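PDB 2IMP: lactaldehyde dehydrogenase from Escherichia coli, which catalyses the irreversible NAD-dependent oxidation of L-lactaldehyde to L-lactate, and also oxidises glycolaldehyde, as a homotetramer. Local coordinates for residues A[40-45]-A[209-214]; A[145-150]-A[223-228]; A[279-284]-A[323-328]; A[332-337]-A[363-368]. All blocks are in the same frame, centred on the assembly; numbering follows the deposited sequence.

Interaction 1. Residues A[40-45]-A[209-214]; sequences DGQAED and GETVGQ. With NAI (1,4-dihydronicotinamide adenine dinucleotide), chain D.
Val212 presses its CG2 methyl against the peptide group of Gly41, with CG2 only 3.3 Å from Gly41 C. Next to it Thr211 turns its two branches to different neighbours. Its CG2 lies 4.0 Å from both OE1 and NE2 of Gln42, a loose touch against the terminal amide, while OG1 gives its proton to a bridging water 2.6 Å away. That water in turn donates to Gly41 O and to Asp40 OD1, the carboxylate oxygen that also forms a salt bridge with Arg208. The Gln42 chain bends at chi2 (-68°) and folds back on its own segment, where NE2 reaches Asp40 O at 2.9 Å in a nearly straight bond. Gln42 is also the N-cap residue of helix 43-62, and its backbone N is bound to Asp45 OD2. With an alanine here, Asp40 O would probably lose its amide donor and the Thr211 methyl its neighbour. On its far side helix 209-218 serves the cofactor of this Rossmann-type domain: Gln214 NE2 donates to adenine N1A at 2.8 Å. Across the contact itself, then, methyl packing and one shared water join the start of helix 43-62 to the adenine-binding helix.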
# COMPACT_ATOMS: atom_id res chain seq x y z
N ASP A 40 -16.78 17.95 39.40
CA ASP A 40 -16.56 16.55 39.73
C ASP A 40 -17.57 15.73 38.91
O ASP A 40 -18.47 15.08 39.45
CB ASP A 40 -16.75 16.32 41.23
CG ASP A 40 -16.39 14.91 41.66
OD1 ASP A 40 -15.52 14.29 41.02
OD2 ASP A 40 -16.96 14.41 42.66
N GLY A 41 -17.42 15.84 37.59
CA GLY A 41 -18.28 15.18 36.63
C GLY A 41 -18.70 13.77 36.96
O GLY A 41 -18.02 13.04 37.68
N GLN A 42 -19.85 13.39 36.42
CA GLN A 42 -20.39 12.06 36.62
C GLN A 42 -20.80 11.41 35.30
O GLN A 42 -20.84 12.07 34.26
CB GLN A 42 -21.61 12.14 37.56
CG GLN A 42 -21.31 12.75 38.93
CD GLN A 42 -20.41 11.87 39.79
OE1 GLN A 42 -20.70 10.69 39.99
NE2 GLN A 42 -19.32 12.44 40.30
N ALA A 43 -21.10 10.12 35.34
CA ALA A 43 -21.50 9.40 34.14
C ALA A 43 -22.55 10.15 33.27
O ALA A 43 -22.39 10.26 32.05
CB ALA A 43 -22.03 8.02 34.52
N GLU A 44 -23.60 10.66 33.90
CA GLU A 44 -24.63 11.38 33.17
C GLU A 44 -24.07 12.52 32.28
O GLU A 44 -24.55 12.73 31.17
CB GLU A 44 -25.68 11.94 34.14
CG GLU A 44 -25.10 12.77 35.27
CD GLU A 44 -26.02 12.85 36.47
OE1 GLU A 44 -27.19 13.27 36.30
OE2 GLU A 44 -25.58 12.48 37.59
N ASP A 45 -23.05 13.22 32.77
CA ASP A 45 -22.43 14.28 31.98
C ASP A 45 -21.75 13.70 30.73
O ASP A 45 -21.82 14.27 29.63
CB ASP A 45 -21.41 15.04 32.82
CG ASP A 45 -22.03 15.65 34.06
OD1 ASP A 45 -22.95 16.47 33.92
OD2 ASP A 45 -21.60 15.29 35.18
N GLY A 209 -11.26 9.64 36.84
CA GLY A 209 -11.23 8.45 36.02
C GLY A 209 -12.31 7.45 36.37
O GLY A 209 -13.04 6.97 35.50
N GLU A 210 -12.42 7.14 37.66
CA GLU A 210 -13.41 6.19 38.16
C GLU A 210 -14.87 6.51 37.76
O GLU A 210 -15.70 5.61 37.61
CB GLU A 210 -13.33 6.10 39.69
CG GLU A 210 -11.99 5.63 40.25
CD GLU A 210 -10.83 6.58 39.93
OE1 GLU A 210 -11.05 7.80 39.80
OE2 GLU A 210 -9.67 6.09 39.84
N THR A 211 -15.17 7.79 37.61
CA THR A 211 -16.51 8.23 37.24
C THR A 211 -16.69 8.52 35.72
O THR A 211 -17.16 7.67 34.96
CB THR A 211 -16.88 9.51 38.02
OG1 THR A 211 -15.85 10.48 37.85
CG2 THR A 211 -17.05 9.20 39.51
N VAL A 212 -16.30 9.72 35.31
CA VAL A 212 -16.41 10.12 33.92
C VAL A 212 -15.61 9.20 32.96
O VAL A 212 -16.13 8.78 31.93
CB VAL A 212 -15.93 11.57 33.73
CG1 VAL A 212 -16.10 11.99 32.27
CG2 VAL A 212 -16.71 12.50 34.65
N GLY A 213 -14.37 8.90 33.33
CA GLY A 213 -13.54 8.05 32.50
C GLY A 213 -14.19 6.70 32.22
O GLY A 213 -14.21 6.23 31.09
N GLN A 214 -14.72 6.08 33.27
CA GLN A 214 -15.38 4.79 33.12
C GLN A 214 -16.60 4.84 32.20
O GLN A 214 -16.85 3.89 31.45
CB GLN A 214 -15.76 4.24 34.49
CG GLN A 214 -14.61 3.53 35.20
CD GLN A 214 -14.23 2.22 34.52
OE1 GLN A 214 -15.02 1.28 34.47
NE2 GLN A 214 -13.00 2.16 33.99
PA NAI D . -3.54 7.66 34.86
O1A NAI D . -3.93 6.38 34.24
O2A NAI D . -3.59 7.63 36.39
O5B NAI D . -4.49 8.82 34.30
C5B NAI D . -4.66 9.09 32.92
C4B NAI D . -6.15 9.29 32.56
O4B NAI D . -6.91 8.11 32.81
C3B NAI D . -6.85 10.41 33.36
O3B NAI D . -7.66 11.19 32.49
C2B NAI D . -7.61 9.64 34.42
O2B NAI D . -8.69 10.31 35.01
C1B NAI D . -8.01 8.39 33.68
N9A NAI D . -8.29 7.22 34.56
C8A NAI D . -7.65 6.79 35.72
N7A NAI D . -8.28 5.66 36.18
C5A NAI D . -9.30 5.37 35.34
C6A NAI D . -10.27 4.35 35.32
N6A NAI D . -10.30 3.41 36.27
N1A NAI D . -11.22 4.32 34.28
C2A NAI D . -11.21 5.30 33.28
N3A NAI D . -10.24 6.31 33.31
C4A NAI D . -9.31 6.35 34.32
O3 NAI D . -2.06 7.95 34.31
PN NAI D . -1.21 9.31 34.46
O1N NAI D . -1.99 10.48 34.02
O2N NAI D . 0.11 9.08 33.78
O5D NAI D . -0.95 9.32 36.06
C5D NAI D . -1.61 10.15 36.99
C4D NAI D . -1.09 9.77 38.36
O4D NAI D . -1.90 10.39 39.35
C3D NAI D . -0.91 8.32 38.87
O3D NAI D . 0.46 7.97 38.89
C2D NAI D . -1.54 8.29 40.24
O2D NAI D . -0.79 7.53 41.16
C1D NAI D . -1.65 9.75 40.59
N1N NAI D . -2.73 9.97 41.60
C2N NAI D . -4.04 10.13 41.13
C3N NAI D . -5.09 10.35 42.06
C7N NAI D . -6.51 10.54 41.57
O7N NAI D . -7.52 10.75 42.51
N7N NAI D . -6.86 10.50 40.28
C4N NAI D . -4.79 10.40 43.46
C5N NAI D . -3.45 10.23 43.92
C6N NAI D . -2.42 10.02 42.97
O HOH W 1 -15.51 12.96 38.71

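Interaction 2. Residues A[145-150]-A[223-228]. With NAI (1,4-dihydronicotinamide adenine dinucleotide), chain D.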
# COMPACT_ATOMS: atom_id res chain seq x y z
N VAL A 145 -18.87 7.13 17.05
CA VAL A 145 -18.51 7.93 18.22
C VAL A 145 -17.30 7.37 18.97
O VAL A 145 -17.28 6.20 19.33
CB VAL A 145 -19.68 8.00 19.24
CG1 VAL A 145 -19.20 8.69 20.52
CG2 VAL A 145 -20.85 8.77 18.63
N THR A 146 -16.29 8.21 19.18
CA THR A 146 -15.10 7.78 19.90
C THR A 146 -14.82 8.65 21.14
O THR A 146 -15.31 9.79 21.25
CB THR A 146 -13.83 7.79 18.99
OG1 THR A 146 -13.42 9.14 18.73
CG2 THR A 146 -14.12 7.10 17.65
N THR A 147 -14.05 8.11 22.08
CA THR A 147 -13.72 8.86 23.28
C THR A 147 -12.21 8.86 23.56
O THR A 147 -11.49 7.93 23.17
CB THR A 147 -14.48 8.32 24.52
OG1 THR A 147 -14.11 6.96 24.78
CG2 THR A 147 -15.99 8.38 24.29
N GLY A 148 -11.76 9.92 24.22
CA GLY A 148 -10.35 10.04 24.55
C GLY A 148 -10.15 10.41 26.00
O GLY A 148 -10.73 11.38 26.50
N ILE A 149 -9.33 9.63 26.67
CA ILE A 149 -9.00 9.85 28.06
C ILE A 149 -7.50 10.22 28.17
O ILE A 149 -6.64 9.40 27.86
CB ILE A 149 -9.34 8.59 28.88
CG1 ILE A 149 -10.82 8.25 28.67
CG2 ILE A 149 -9.04 8.82 30.34
CD1 ILE A 149 -11.27 6.95 29.31
N LEU A 150 -7.22 11.44 28.61
CA LEU A 150 -5.84 11.91 28.65
C LEU A 150 -5.11 11.95 30.01
O LEU A 150 -5.72 12.11 31.07
CB LEU A 150 -5.78 13.31 28.03
CG LEU A 150 -6.75 13.55 26.87
CD1 LEU A 150 -6.61 15.00 26.42
CD2 LEU A 150 -6.47 12.58 25.72
N ALA A 223 -17.87 3.60 19.86
CA ALA A 223 -17.26 2.61 18.98
C ALA A 223 -15.81 2.26 19.41
O ALA A 223 -15.35 1.12 19.27
CB ALA A 223 -17.26 3.11 17.55
N MET A 224 -15.11 3.25 19.95
CA MET A 224 -13.75 3.05 20.42
C MET A 224 -13.32 4.02 21.52
O MET A 224 -13.62 5.22 21.47
CB MET A 224 -12.73 3.16 19.26
CG MET A 224 -11.27 2.98 19.71
SD MET A 224 -10.03 2.91 18.37
CE MET A 224 -9.84 4.69 17.99
N VAL A 225 -12.64 3.49 22.53
CA VAL A 225 -12.12 4.31 23.60
C VAL A 225 -10.58 4.39 23.52
O VAL A 225 -9.90 3.37 23.48
CB VAL A 225 -12.54 3.79 25.01
CG1 VAL A 225 -12.06 2.36 25.23
CG2 VAL A 225 -11.95 4.71 26.09
N SER A 226 -10.07 5.61 23.43
CA SER A 226 -8.64 5.83 23.35
C SER A 226 -8.08 6.46 24.62
O SER A 226 -8.60 7.47 25.10
CB SER A 226 -8.30 6.72 22.15
OG SER A 226 -6.90 6.99 22.11
N MET A 227 -7.03 5.86 25.16
CA MET A 227 -6.45 6.38 26.38
C MET A 227 -4.93 6.25 26.51
O MET A 227 -4.32 5.28 26.05
CB MET A 227 -7.12 5.71 27.59
CG MET A 227 -6.46 6.00 28.94
SD MET A 227 -5.19 4.80 29.41
CE MET A 227 -4.70 5.43 31.02
N THR A 228 -4.33 7.26 27.12
CA THR A 228 -2.90 7.27 27.37
C THR A 228 -2.64 7.52 28.87
O THR A 228 -3.31 8.37 29.47
CB THR A 228 -2.20 8.36 26.54
OG1 THR A 228 -2.40 8.08 25.15
CG2 THR A 228 -0.71 8.37 26.84
PA NAI D . -3.54 7.66 34.86
O1A NAI D . -3.93 6.38 34.24
O2A NAI D . -3.59 7.63 36.39
O5B NAI D . -4.49 8.82 34.30
C5B NAI D . -4.66 9.09 32.92
C4B NAI D . -6.15 9.29 32.56
O4B NAI D . -6.91 8.11 32.81
C3B NAI D . -6.85 10.41 33.36
O3B NAI D . -7.66 11.19 32.49
C2B NAI D . -7.61 9.64 34.42
O2B NAI D . -8.69 10.31 35.01
C1B NAI D . -8.01 8.39 33.68
N9A NAI D . -8.29 7.22 34.56
C8A NAI D . -7.65 6.79 35.72
N7A NAI D . -8.28 5.66 36.18
C5A NAI D . -9.30 5.37 35.34
C6A NAI D . -10.27 4.35 35.32
N6A NAI D . -10.30 3.41 36.27
N1A NAI D . -11.22 4.32 34.28
C2A NAI D . -11.21 5.30 33.28
N3A NAI D . -10.24 6.31 33.31
C4A NAI D . -9.31 6.35 34.32
O3 NAI D . -2.06 7.95 34.31
PN NAI D . -1.21 9.31 34.46
O1N NAI D . -1.99 10.48 34.02
O2N NAI D . 0.11 9.08 33.78
O5D NAI D . -0.95 9.32 36.06
C5D NAI D . -1.61 10.15 36.99
C4D NAI D . -1.09 9.77 38.36
O4D NAI D . -1.90 10.39 39.35
C3D NAI D . -0.91 8.32 38.87
O3D NAI D . 0.46 7.97 38.89
C2D NAI D . -1.54 8.29 40.24
O2D NAI D . -0.79 7.53 41.16
C1D NAI D . -1.65 9.75 40.59
N1N NAI D . -2.73 9.97 41.60
C2N NAI D . -4.04 10.13 41.13
C3N NAI D . -5.09 10.35 42.06
C7N NAI D . -6.51 10.54 41.57
O7N NAI D . -7.52 10.75 42.51
N7N NAI D . -6.86 10.50 40.28
C4N NAI D . -4.79 10.40 43.46
C5N NAI D . -3.45 10.23 43.92
C6N NAI D . -2.42 10.02 42.97
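Ile149 and Thr147 bring the largest buried areas of strand 145-149 to its parallel neighbour 224-227, and both point to the sheet face that also carries Val225 and Met227. Ile149 is divided between strand and cofactor: CB rests 3.9 Å from Met227 CB, CD1 reaches the CG2 methyl of Val225, and CG2, anti to the backbone N (CG1 at chi1 -57°), approaches the adenosine ribose, 3.3 Å from its O4B. Thr147 sets OG1 3.4 Å from Val225 CG2, yet the hydroxyl is bound to Leu216 O, so the polar group is satisfied although a methyl lies against it. On the other face stand Met224, extended through chi2, and Ser226, whose OG is bound to Lys162 NZ.

Alternating backbone bonds hold the pair in parallel register, among them Ser226 N to Thr147 O at 2.7 Å and Ile149 N to Ser226 O at 2.8 Å. Helix 231-242 packs on Ile149, Val225 and Met227, while strand 172-176 continues the sheet beyond 145-149, as expected of the Rossmann-type cofactor domain of aldehyde dehydrogenases. At the C-terminal ends of the strands Leu150 O accepts a bond from ribose O3B at 2.6 Å, and Met227 CE lies 3.4 Å from phosphate oxygen O1A. Buried backbone bonding thus probably helps to hold the strand ends that set a carbonyl and two apolar side chains against the ribose and pyrophosphate.

Interaction 3. Residues A[279-284]-A[323-328]; sequences INSGQV and IAMGPL
Ser281 meets Met325 and Gly326 where two irregular loops come together, its CA 4.1 Å from that of Met325. Its OG, anti to the backbone N at chi1 177°, donates to Gly326 O at 2.7 Å. The hydroxyl stands above the plane of that carbonyl, 55° out of it, and so does not come in along a lone pair. Met325 flanks the serine with its thioether chain, which is extended as far as SD and then bent at chi3 (-66°); this turns CE back towards the Ser281 backbone, 3.8 Å from its C. Gly282 follows with a positive phi, and its N lies 4.2 Å from the same methyl.

These turns belong to the loop between helix 266-274 and strand 290-294, which in aldehyde dehydrogenases carries the catalytic nucleophile, here inferred to be Cys285, just beyond the segment. The partner loop leads into helix 331-346, whose Leu334 and Val337 pack on Leu328.

Gln283 then points toward the partner loop with its chain extended at chi2. NE2 comes 3.2 Å from Leu328 CA and 3.7 Å from Leu328 CD2. NE2 also donates a hydrogen bond to a water at 2.6 Å, and that water donates to Pro327 O at 2.8 Å, while Trp152 touches the Gln283 side chain from outside the two loops.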
# COMPACT_ATOMS: atom_id res chain seq x y z
N ILE A 279 13.69 16.55 28.94
CA ILE A 279 12.58 17.11 28.18
C ILE A 279 11.19 16.89 28.83
O ILE A 279 10.31 16.28 28.23
CB ILE A 279 12.55 16.58 26.72
CG1 ILE A 279 12.42 15.05 26.72
CG2 ILE A 279 13.80 17.02 25.99
CD1 ILE A 279 12.31 14.45 25.33
N ASN A 280 11.05 17.41 30.05
CA ASN A 280 9.85 17.34 30.88
C ASN A 280 10.15 16.89 32.33
O ASN A 280 9.55 15.94 32.83
CB ASN A 280 8.80 16.40 30.26
CG ASN A 280 7.40 16.66 30.79
OD1 ASN A 280 6.47 16.94 30.01
ND2 ASN A 280 7.22 16.57 32.10
N SER A 281 11.09 17.57 32.97
CA SER A 281 11.48 17.24 34.34
C SER A 281 11.62 15.73 34.59
O SER A 281 11.31 15.23 35.68
CB SER A 281 10.46 17.83 35.32
OG SER A 281 10.77 17.48 36.66
N GLY A 282 12.10 15.01 33.58
CA GLY A 282 12.25 13.57 33.71
C GLY A 282 10.89 12.96 34.03
O GLY A 282 10.74 12.28 35.04
N GLN A 283 9.92 13.22 33.17
CA GLN A 283 8.56 12.71 33.35
C GLN A 283 7.94 12.09 32.08
O GLN A 283 6.79 11.67 32.08
CB GLN A 283 7.66 13.84 33.85
CG GLN A 283 8.13 14.48 35.14
CD GLN A 283 7.31 15.70 35.52
OE1 GLN A 283 7.27 16.69 34.80
NE2 GLN A 283 6.64 15.62 36.67
N VAL A 284 8.73 12.04 31.00
CA VAL A 284 8.28 11.48 29.73
C VAL A 284 8.34 9.93 29.66
O VAL A 284 9.15 9.30 30.34
CB VAL A 284 9.10 12.06 28.56
CG1 VAL A 284 8.45 11.72 27.24
CG2 VAL A 284 9.23 13.56 28.71
N ILE A 323 16.24 26.78 33.92
CA ILE A 323 16.29 25.47 34.55
C ILE A 323 15.91 24.33 33.60
O ILE A 323 15.12 24.53 32.67
CB ILE A 323 15.35 25.39 35.77
CG1 ILE A 323 13.91 25.66 35.34
CG2 ILE A 323 15.79 26.38 36.84
CD1 ILE A 323 12.88 25.39 36.42
N ALA A 324 16.46 23.16 33.84
CA ALA A 324 16.18 22.00 33.00
C ALA A 324 15.09 21.08 33.57
O ALA A 324 14.64 20.15 32.90
CB ALA A 324 17.46 21.21 32.79
N MET A 325 14.66 21.36 34.79
CA MET A 325 13.65 20.53 35.44
C MET A 325 12.64 21.26 36.33
O MET A 325 13.00 22.17 37.08
CB MET A 325 14.36 19.45 36.26
CG MET A 325 13.44 18.55 37.04
SD MET A 325 14.40 17.26 37.83
CE MET A 325 14.97 16.38 36.35
N GLY A 326 11.38 20.85 36.23
CA GLY A 326 10.33 21.44 37.04
C GLY A 326 9.94 20.47 38.14
O GLY A 326 10.64 19.49 38.39
N PRO A 327 8.82 20.71 38.82
CA PRO A 327 8.40 19.80 39.89
C PRO A 327 7.61 18.59 39.34
O PRO A 327 7.17 18.59 38.19
CB PRO A 327 7.51 20.68 40.74
CG PRO A 327 6.79 21.49 39.69
CD PRO A 327 7.92 21.88 38.75
N LEU A 328 7.46 17.56 40.17
CA LEU A 328 6.67 16.40 39.78
C LEU A 328 5.17 16.79 39.78
O LEU A 328 4.79 17.74 40.46
CB LEU A 328 6.92 15.24 40.73
CG LEU A 328 8.35 14.69 40.76
CD1 LEU A 328 8.39 13.43 41.62
CD2 LEU A 328 8.81 14.36 39.35
O HOH W 2 4.97 17.66 36.65

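Interaction 4. Residues A[332-337]-A[363-368]. With NAI (1,4-dihydronicotinamide adenine dinucleotide), chain D.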
# COMPACT_ATOMS: atom_id res chain seq x y z
N ALA A 332 1.54 12.22 45.51
CA ALA A 332 1.71 10.78 45.38
C ALA A 332 2.88 10.40 44.48
O ALA A 332 3.61 9.45 44.75
CB ALA A 332 0.45 10.16 44.85
N ALA A 333 3.05 11.17 43.40
CA ALA A 333 4.15 10.95 42.48
C ALA A 333 5.50 11.08 43.19
O ALA A 333 6.38 10.22 43.06
CB ALA A 333 4.06 11.94 41.32
N LEU A 334 5.65 12.17 43.94
CA LEU A 334 6.86 12.42 44.70
C LEU A 334 7.13 11.29 45.71
O LEU A 334 8.24 10.77 45.79
CB LEU A 334 6.76 13.76 45.43
CG LEU A 334 7.96 14.17 46.29
CD1 LEU A 334 9.22 14.22 45.43
CD2 LEU A 334 7.70 15.53 46.91
N GLU A 335 6.10 10.93 46.47
CA GLU A 335 6.23 9.86 47.45
C GLU A 335 6.68 8.53 46.83
O GLU A 335 7.59 7.87 47.35
CB GLU A 335 4.90 9.64 48.17
CG GLU A 335 4.57 10.72 49.19
CD GLU A 335 3.26 10.44 49.90
OE1 GLU A 335 3.08 9.30 50.39
OE2 GLU A 335 2.41 11.36 49.98
N ARG A 336 6.06 8.14 45.72
CA ARG A 336 6.45 6.91 45.07
C ARG A 336 7.92 6.90 44.60
O ARG A 336 8.59 5.87 44.64
CB ARG A 336 5.52 6.61 43.88
CG ARG A 336 4.12 6.18 44.31
CD ARG A 336 3.36 5.50 43.18
NE ARG A 336 3.07 6.42 42.07
CZ ARG A 336 2.18 7.40 42.12
NH1 ARG A 336 1.46 7.60 43.22
NH2 ARG A 336 2.01 8.19 41.07
N VAL A 337 8.41 8.07 44.18
CA VAL A 337 9.80 8.16 43.77
C VAL A 337 10.75 7.90 44.95
O VAL A 337 11.69 7.12 44.85
CB VAL A 337 10.13 9.55 43.18
CG1 VAL A 337 11.57 9.57 42.68
CG2 VAL A 337 9.17 9.87 42.05
N TYR A 363 6.41 19.86 44.61
CA TYR A 363 6.91 18.49 44.67
C TYR A 363 8.21 18.27 43.89
O TYR A 363 8.20 17.74 42.78
CB TYR A 363 5.83 17.53 44.16
CG TYR A 363 4.45 17.93 44.58
CD1 TYR A 363 3.63 18.67 43.73
CD2 TYR A 363 3.98 17.64 45.86
CE1 TYR A 363 2.38 19.12 44.15
CE2 TYR A 363 2.74 18.08 46.29
CZ TYR A 363 1.94 18.82 45.43
OH TYR A 363 0.72 19.29 45.86
N TYR A 364 9.33 18.66 44.49
CA TYR A 364 10.61 18.51 43.83
C TYR A 364 11.47 17.32 44.26
O TYR A 364 11.57 17.00 45.45
CB TYR A 364 11.44 19.79 43.99
CG TYR A 364 10.76 21.02 43.46
CD1 TYR A 364 9.86 21.74 44.25
CD2 TYR A 364 11.01 21.47 42.17
CE1 TYR A 364 9.22 22.87 43.75
CE2 TYR A 364 10.38 22.59 41.66
CZ TYR A 364 9.49 23.29 42.45
OH TYR A 364 8.87 24.40 41.94
N TYR A 365 12.08 16.68 43.28
CA TYR A 365 12.99 15.58 43.51
C TYR A 365 14.28 15.78 42.69
O TYR A 365 14.22 15.93 41.47
CB TYR A 365 12.36 14.23 43.16
CG TYR A 365 13.10 13.07 43.79
CD1 TYR A 365 12.91 12.75 45.13
CD2 TYR A 365 14.05 12.35 43.07
CE1 TYR A 365 13.65 11.74 45.74
CE2 TYR A 365 14.80 11.34 43.67
CZ TYR A 365 14.59 11.04 45.01
OH TYR A 365 15.35 10.08 45.63
N PRO A 366 15.44 15.78 43.35
CA PRO A 366 16.72 15.98 42.67
C PRO A 366 17.13 14.90 41.65
O PRO A 366 16.84 13.72 41.82
CB PRO A 366 17.70 16.07 43.83
CG PRO A 366 17.14 15.09 44.80
CD PRO A 366 15.65 15.43 44.77
N PRO A 367 17.81 15.32 40.57
CA PRO A 367 18.25 14.36 39.56
C PRO A 367 19.05 13.29 40.33
O PRO A 367 20.02 13.61 41.02
CB PRO A 367 19.12 15.21 38.64
CG PRO A 367 18.43 16.53 38.68
CD PRO A 367 18.12 16.70 40.15
N THR A 368 18.63 12.04 40.21
CA THR A 368 19.29 10.97 40.92
C THR A 368 19.96 9.91 40.03
O THR A 368 19.36 9.39 39.10
CB THR A 368 18.30 10.28 41.86
OG1 THR A 368 17.77 11.25 42.78
CG2 THR A 368 18.97 9.16 42.63
PA NAI D . -3.54 7.66 34.86
O1A NAI D . -3.93 6.38 34.24
O2A NAI D . -3.59 7.63 36.39
O5B NAI D . -4.49 8.82 34.30
C5B NAI D . -4.66 9.09 32.92
C4B NAI D . -6.15 9.29 32.56
O4B NAI D . -6.91 8.11 32.81
C3B NAI D . -6.85 10.41 33.36
O3B NAI D . -7.66 11.19 32.49
C2B NAI D . -7.61 9.64 34.42
O2B NAI D . -8.69 10.31 35.01
C1B NAI D . -8.01 8.39 33.68
N9A NAI D . -8.29 7.22 34.56
C8A NAI D . -7.65 6.79 35.72
N7A NAI D . -8.28 5.66 36.18
C5A NAI D . -9.30 5.37 35.34
C6A NAI D . -10.27 4.35 35.32
N6A NAI D . -10.30 3.41 36.27
N1A NAI D . -11.22 4.32 34.28
C2A NAI D . -11.21 5.30 33.28
N3A NAI D . -10.24 6.31 33.31
C4A NAI D . -9.31 6.35 34.32
O3 NAI D . -2.06 7.95 34.31
PN NAI D . -1.21 9.31 34.46
O1N NAI D . -1.99 10.48 34.02
O2N NAI D . 0.11 9.08 33.78
O5D NAI D . -0.95 9.32 36.06
C5D NAI D . -1.61 10.15 36.99
C4D NAI D . -1.09 9.77 38.36
O4D NAI D . -1.90 10.39 39.35
C3D NAI D . -0.91 8.32 38.87
O3D NAI D . 0.46 7.97 38.89
C2D NAI D . -1.54 8.29 40.24
O2D NAI D . -0.79 7.53 41.16
C1D NAI D . -1.65 9.75 40.59
N1N NAI D . -2.73 9.97 41.60
C2N NAI D . -4.04 10.13 41.13
C3N NAI D . -5.09 10.35 42.06
C7N NAI D . -6.51 10.54 41.57
O7N NAI D . -7.52 10.75 42.51
N7N NAI D . -6.86 10.50 40.28
C4N NAI D . -4.79 10.40 43.46
C5N NAI D . -3.45 10.23 43.92
C6N NAI D . -2.42 10.02 42.97
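Leu334 is the main bump of this interface: its forked end straddles the backbone from Tyr363 to Tyr365. CG is anti to the backbone N (chi1 180°), which carries the fork out from the helix towards the loop. CD2 sits 3.8 Å from Tyr363 CA, near the plane of the Tyr363 ring at its edge. The other prong, CD1, lies 3.6 Å from Tyr364 O and 3.9 Å from Tyr365 CB, filling the hollow between the first and third tyrosines; Tyr364 itself turns its side chain the other way, onto Pro327. One helical turn on, Val337 supplies a second bump. Its CG1 rests over the centre of the Tyr365 ring in a CH-pi contact, 3.8 Å from the centroid and 13° off the normal. Pro366 CD covers the opposite face nearer the rim, so the ring is held between a valine methyl and the proline that follows it.

No hydrogen bond crosses between helix and loop. The polar work is done on another side of the helix, where Arg336 NH2 lies 2.7 Å from O3D of the nicotinamide ribose and O2D sits over one face of the guanidinium. A leucine in place of Arg336 would probably leave these ribose hydroxyls without their charged neighbour. Ala332 CB approaches the nicotinamide ring, 3.4 Å from C6N. Helix 331-346 thus stands between the cofactor and the loop leading into strand 368-371, with Val341 on the same helix also touching Tyr365 and Ala357 packing on that ring from a neighbouring loop.

Along the chain, interactions 1 and 2 interlock, their segments alternating, and both close before interaction 3 opens; interaction 4 follows in series. Helix 209-218 leads directly into strand 222-227, and the first two contacts, with centres 14 Å apart, touch where Gly213 O meets Ile149 CD1. Together they contribute to the adenosine side of the cofactor site. Interactions 3 and 4, centred 11 Å apart, also touch: Leu328 N lies 2.7 Å from Tyr363 O, and Pro327 CB packs against the same carbonyl oxygen. Interactions 2 and 4 lie about 30 Å apart between centres, on opposite sides of the chain's centre, yet the dinucleotide reaches both, spanning the cofactor-binding sheet and helix 331-346.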